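Local coordinates for protein interacting with Hsp90 1 (Saccharomyces cerevisiae, PDB 4CHH) that acts in pre-rRNA processing and in the NOP58-snoRNA interaction as a component of the R2TP complex, and also interacts with Hsp90, at residues E33-F38 and V63-L68; V59-C64 and W113-N118. One frame throughout, in Å; residues are numbered along the deposited sequence.

Contact 1 of 2, residues E33-F38 and V63-L68; sequences EPIADF and VCHSPL
Ile35 and His65 form a hydrogen-bonded antiparallel pair in the beta hairpin made by strands 29-47 and 58-66 of the PIH1 N-terminal domain. Ile35 N reaches His65 O at 2.7 Å, in the carbonyl plane, and His65 N returns a bond to Ile35 O at 2.9 Å. Toward Phe38 the pairing takes in a classic beta bulge: two residues, Asp37 and Phe38, lie opposite the single Val63, whose O takes a bond from Phe38 N at 3.1 Å and a weak one from Asp37 N, while Val63 N donates back to Phe38 O. A water accepts from Asp37 N and donates to Val63 O, bridging the two backbones at the bulge. On the face shared with Ile35, the His65 imidazole lies under the isoleucine's branched carbon, Ile35 CB standing 3.8 Å from the ring centroid. With chi1 of 62°, His65 CG sits between its own N and carbonyl carbon, which lays the ring across Ile35. A second water joins His65 NE2 (3.0 Å) to Ala36 O, meeting the ring edge in its plane. Phe38 turns one face onto Val63, with Val63 CB 3.9 Å from the centroid of the Phe38 ring, and both beta-branched partners suit flat rings by offering broad aliphatic surfaces. On the face that carries Cys64 and Ala36, Cys64 SG meets Pro34 CB at 3.4 Å. Helix 119-127 packs against part of the face with the two rings, Ser119 bonding His65 ND1 and Ile125 touching Phe38, while strand 109-118 flanks the far edge of 58-66.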
# COMPACT_ATOMS: atom_id res chain seq x y z
N GLU A 33 5.85 -9.20 -8.97
CA GLU A 33 4.90 -10.14 -8.38
C GLU A 33 4.98 -9.98 -6.85
O GLU A 33 5.99 -10.34 -6.25
CB GLU A 33 5.18 -11.58 -8.83
CG GLU A 33 5.10 -11.71 -10.35
CD GLU A 33 4.46 -13.00 -10.82
OE1 GLU A 33 5.13 -14.05 -10.80
OE2 GLU A 33 3.27 -12.94 -11.23
N PRO A 34 3.97 -9.35 -6.22
CA PRO A 34 4.08 -9.06 -4.77
C PRO A 34 3.93 -10.28 -3.87
O PRO A 34 3.24 -11.24 -4.22
CB PRO A 34 2.95 -8.06 -4.52
CG PRO A 34 2.47 -7.63 -5.87
CD PRO A 34 2.72 -8.79 -6.77
N ILE A 35 4.58 -10.24 -2.71
CA ILE A 35 4.52 -11.28 -1.68
C ILE A 35 3.52 -10.79 -0.61
O ILE A 35 3.73 -9.72 -0.04
CB ILE A 35 5.94 -11.61 -1.09
CG1 ILE A 35 6.94 -12.06 -2.20
CG2 ILE A 35 5.85 -12.66 0.06
CD1 ILE A 35 8.44 -11.82 -1.88
N ALA A 36 2.43 -11.53 -0.38
CA ALA A 36 1.39 -11.15 0.59
C ALA A 36 1.98 -10.96 1.99
O ALA A 36 2.88 -11.69 2.42
CB ALA A 36 0.27 -12.21 0.63
N ASP A 37 1.50 -9.94 2.70
CA ASP A 37 2.01 -9.69 4.03
C ASP A 37 0.82 -9.50 4.97
O ASP A 37 0.44 -10.45 5.68
CB ASP A 37 2.99 -8.48 4.03
CG ASP A 37 3.66 -8.15 5.36
OD1 ASP A 37 3.40 -8.86 6.37
OD2 ASP A 37 4.41 -7.16 5.41
N PHE A 38 0.19 -8.31 4.95
CA PHE A 38 -0.98 -8.09 5.81
C PHE A 38 -2.02 -7.18 5.11
O PHE A 38 -1.78 -6.73 4.00
CB PHE A 38 -0.56 -7.56 7.21
CG PHE A 38 -0.01 -6.15 7.21
CD1 PHE A 38 1.33 -5.90 6.94
CD2 PHE A 38 -0.84 -5.06 7.52
CE1 PHE A 38 1.84 -4.60 6.97
CE2 PHE A 38 -0.32 -3.77 7.56
CZ PHE A 38 1.01 -3.55 7.27
N VAL A 63 -1.14 -4.89 1.91
CA VAL A 63 0.24 -4.44 2.11
C VAL A 63 1.11 -5.65 1.80
O VAL A 63 0.96 -6.70 2.40
CB VAL A 63 0.55 -3.85 3.51
CG1 VAL A 63 1.94 -3.22 3.53
CG2 VAL A 63 -0.52 -2.86 3.93
N CYS A 64 1.91 -5.52 0.79
CA CYS A 64 2.67 -6.62 0.27
C CYS A 64 4.07 -6.16 -0.08
O CYS A 64 4.36 -4.97 0.05
CB CYS A 64 1.94 -7.21 -0.94
SG CYS A 64 1.48 -5.99 -2.20
N HIS A 65 4.96 -7.08 -0.46
CA HIS A 65 6.33 -6.65 -0.71
C HIS A 65 7.02 -7.41 -1.85
O HIS A 65 6.54 -8.43 -2.33
CB HIS A 65 7.18 -6.74 0.58
CG HIS A 65 7.31 -8.13 1.13
ND1 HIS A 65 8.38 -8.94 0.79
CD2 HIS A 65 6.48 -8.81 1.96
CE1 HIS A 65 8.17 -10.09 1.41
NE2 HIS A 65 7.05 -10.06 2.13
N SER A 66 8.15 -6.85 -2.29
CA SER A 66 9.04 -7.41 -3.30
C SER A 66 10.42 -6.76 -3.17
O SER A 66 10.50 -5.56 -2.89
CB SER A 66 8.49 -7.19 -4.70
OG SER A 66 9.44 -7.54 -5.70
N PRO A 67 11.51 -7.51 -3.43
CA PRO A 67 12.84 -6.89 -3.40
C PRO A 67 13.08 -5.94 -4.59
O PRO A 67 14.07 -5.21 -4.62
CB PRO A 67 13.78 -8.10 -3.44
CG PRO A 67 13.00 -9.12 -4.25
CD PRO A 67 11.59 -8.95 -3.77
N LEU A 68 12.12 -5.89 -5.54
CA LEU A 68 12.18 -5.09 -6.76
C LEU A 68 11.69 -3.64 -6.58
O LEU A 68 11.87 -2.82 -7.48
CB LEU A 68 11.31 -5.78 -7.84
CG LEU A 68 12.02 -6.74 -8.81
CD1 LEU A 68 12.65 -7.93 -8.10
CD2 LEU A 68 11.04 -7.26 -9.84
O HOH W 1 8.55 -9.76 -6.67
O HOH W 2 5.41 -11.77 3.90
O HOH W 3 -0.81 -8.56 1.51

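Contact 2 of 2, residues V59-C64 and W113-N118; sequences VFINVC and WDCCIN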
# COMPACT_ATOMS: atom_id res chain seq x y z
N VAL A 59 -13.32 -1.06 2.17
CA VAL A 59 -12.08 -0.96 1.43
C VAL A 59 -11.05 -1.88 2.07
O VAL A 59 -10.94 -1.94 3.30
CB VAL A 59 -11.58 0.52 1.32
CG1 VAL A 59 -10.14 0.57 0.77
CG2 VAL A 59 -12.50 1.34 0.43
N PHE A 60 -10.31 -2.58 1.23
CA PHE A 60 -9.20 -3.43 1.67
C PHE A 60 -7.94 -3.05 0.96
O PHE A 60 -7.93 -2.87 -0.26
CB PHE A 60 -9.48 -4.91 1.45
CG PHE A 60 -10.63 -5.45 2.25
CD1 PHE A 60 -11.93 -5.39 1.75
CD2 PHE A 60 -10.42 -6.05 3.48
CE1 PHE A 60 -13.00 -5.89 2.50
CE2 PHE A 60 -11.50 -6.58 4.22
CZ PHE A 60 -12.78 -6.48 3.72
N ILE A 61 -6.87 -2.93 1.71
CA ILE A 61 -5.57 -2.64 1.13
C ILE A 61 -4.64 -3.80 1.46
O ILE A 61 -4.42 -4.09 2.63
CB ILE A 61 -4.97 -1.29 1.62
CG1 ILE A 61 -5.86 -0.10 1.23
CG2 ILE A 61 -3.52 -1.15 1.13
CD1 ILE A 61 -5.54 1.29 1.98
N ASN A 62 -4.11 -4.45 0.42
CA ASN A 62 -3.14 -5.52 0.58
C ASN A 62 -1.72 -4.93 0.69
O ASN A 62 -1.17 -4.51 -0.32
CB ASN A 62 -3.23 -6.52 -0.59
CG ASN A 62 -4.51 -7.35 -0.55
OD1 ASN A 62 -4.91 -7.84 0.50
ND2 ASN A 62 -5.22 -7.46 -1.65
N VAL A 63 -1.14 -4.89 1.91
CA VAL A 63 0.24 -4.44 2.11
C VAL A 63 1.11 -5.65 1.80
O VAL A 63 0.96 -6.70 2.40
CB VAL A 63 0.55 -3.85 3.51
CG1 VAL A 63 1.94 -3.22 3.53
CG2 VAL A 63 -0.52 -2.86 3.93
N CYS A 64 1.91 -5.52 0.79
CA CYS A 64 2.67 -6.62 0.27
C CYS A 64 4.07 -6.16 -0.08
O CYS A 64 4.36 -4.97 0.05
CB CYS A 64 1.94 -7.21 -0.94
SG CYS A 64 1.48 -5.99 -2.20
N TRP A 113 -7.08 -2.54 -3.14
CA TRP A 113 -5.83 -2.02 -3.69
C TRP A 113 -4.68 -2.83 -3.15
O TRP A 113 -4.74 -3.28 -2.00
CB TRP A 113 -5.58 -0.55 -3.28
CG TRP A 113 -6.33 0.50 -4.01
CD1 TRP A 113 -5.85 1.27 -5.03
CD2 TRP A 113 -7.59 1.10 -3.63
NE1 TRP A 113 -6.75 2.26 -5.35
CE2 TRP A 113 -7.82 2.19 -4.50
CE3 TRP A 113 -8.55 0.80 -2.65
CZ2 TRP A 113 -8.98 2.97 -4.44
CZ3 TRP A 113 -9.70 1.59 -2.57
CH2 TRP A 113 -9.90 2.67 -3.45
N ASP A 114 -3.61 -2.95 -3.93
CA ASP A 114 -2.38 -3.58 -3.41
C ASP A 114 -1.36 -2.47 -3.23
O ASP A 114 -1.24 -1.63 -4.12
CB ASP A 114 -1.83 -4.69 -4.33
CG ASP A 114 -2.82 -5.78 -4.70
OD1 ASP A 114 -3.62 -6.19 -3.84
OD2 ASP A 114 -2.80 -6.22 -5.88
N CYS A 115 -0.67 -2.44 -2.11
CA CYS A 115 0.39 -1.44 -1.83
C CYS A 115 1.66 -2.23 -1.56
O CYS A 115 1.80 -2.83 -0.50
CB CYS A 115 0.01 -0.56 -0.63
SG CYS A 115 -1.23 0.71 -1.00
N CYS A 116 2.59 -2.24 -2.54
CA CYS A 116 3.81 -3.03 -2.51
C CYS A 116 5.01 -2.19 -2.10
O CYS A 116 5.30 -1.15 -2.69
CB CYS A 116 4.03 -3.69 -3.87
SG CYS A 116 5.21 -5.06 -3.84
N ILE A 117 5.72 -2.68 -1.09
CA ILE A 117 6.91 -2.00 -0.57
C ILE A 117 8.10 -2.92 -0.73
O ILE A 117 7.93 -4.11 -1.05
CB ILE A 117 6.71 -1.54 0.91
CG1 ILE A 117 6.52 -2.77 1.87
CG2 ILE A 117 5.58 -0.50 1.01
CD1 ILE A 117 6.44 -2.48 3.38
N ASN A 118 9.31 -2.40 -0.50
CA ASN A 118 10.50 -3.23 -0.55
C ASN A 118 10.43 -4.24 0.58
O ASN A 118 10.00 -3.91 1.67
CB ASN A 118 11.76 -2.38 -0.45
CG ASN A 118 13.02 -3.18 -0.53
OD1 ASN A 118 13.57 -3.60 0.49
ND2 ASN A 118 13.47 -3.46 -1.76
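Asn62 and Asp114 run alongside each other on neighbouring parallel strands, on one face of the sheet. From Asp114 CB, which lies 4.1 Å from Cys64 SG, the chain leads to CG, carried beside its own backbone N by a chi1 of -54° and 4.2 Å from Asn62 CB. Asp114 OD1 then takes a bond from Asn62 ND2 at 3.0 Å, nearly along its C-O axis and within the plane of the Asn62 amide, and also forms a salt bridge with Arg100. Asn62 suits this buried place because its amide serves two partners, OD1 accepting from Lys164 N. An alanine in place of Asp114 would probably leave Arg100 without this carboxylate partner and the Asn62 amide freer to turn. The strands belong to a mixed sheet, and Asn62 bonds in the parallel manner to the residues before and after its bridge partner Asp114: its N to Trp113 O at 2.8 Å, its O to Cys115 N at 2.8 Å. On the opposite face small and branched residues pack closely, Ile61 CG2 against Cys115 SG at 3.6 Å. Trp113 takes Val59 CG1 at its ring edge, 3.5 Å from CZ3, while its NE1 bonds to Asp147, and Cys143 of helix 129-147 touches the indole.

In the fold
Contacts 1 and 2 use the two edges of strand 58-66: in contact 1 it pairs antiparallel with 29-47, in contact 2 parallel with 109-118. Val63 and Cys64 belong to both and connect the two pairings, whose centres lie about 8 Å apart. Cys64 uses its backbone N and O for Cys115 and Ile117. The pairing with 109-118 continues into contact 1, where Ser66 N and Ile117 O are 3.0 Å apart, probably hydrogen-bonded. The centre of contact 2 sits about 3 Å from the chain's centre and the contact is buried, whereas contact 1, its centre about 10 Å out, is partly open and partly bridged by water.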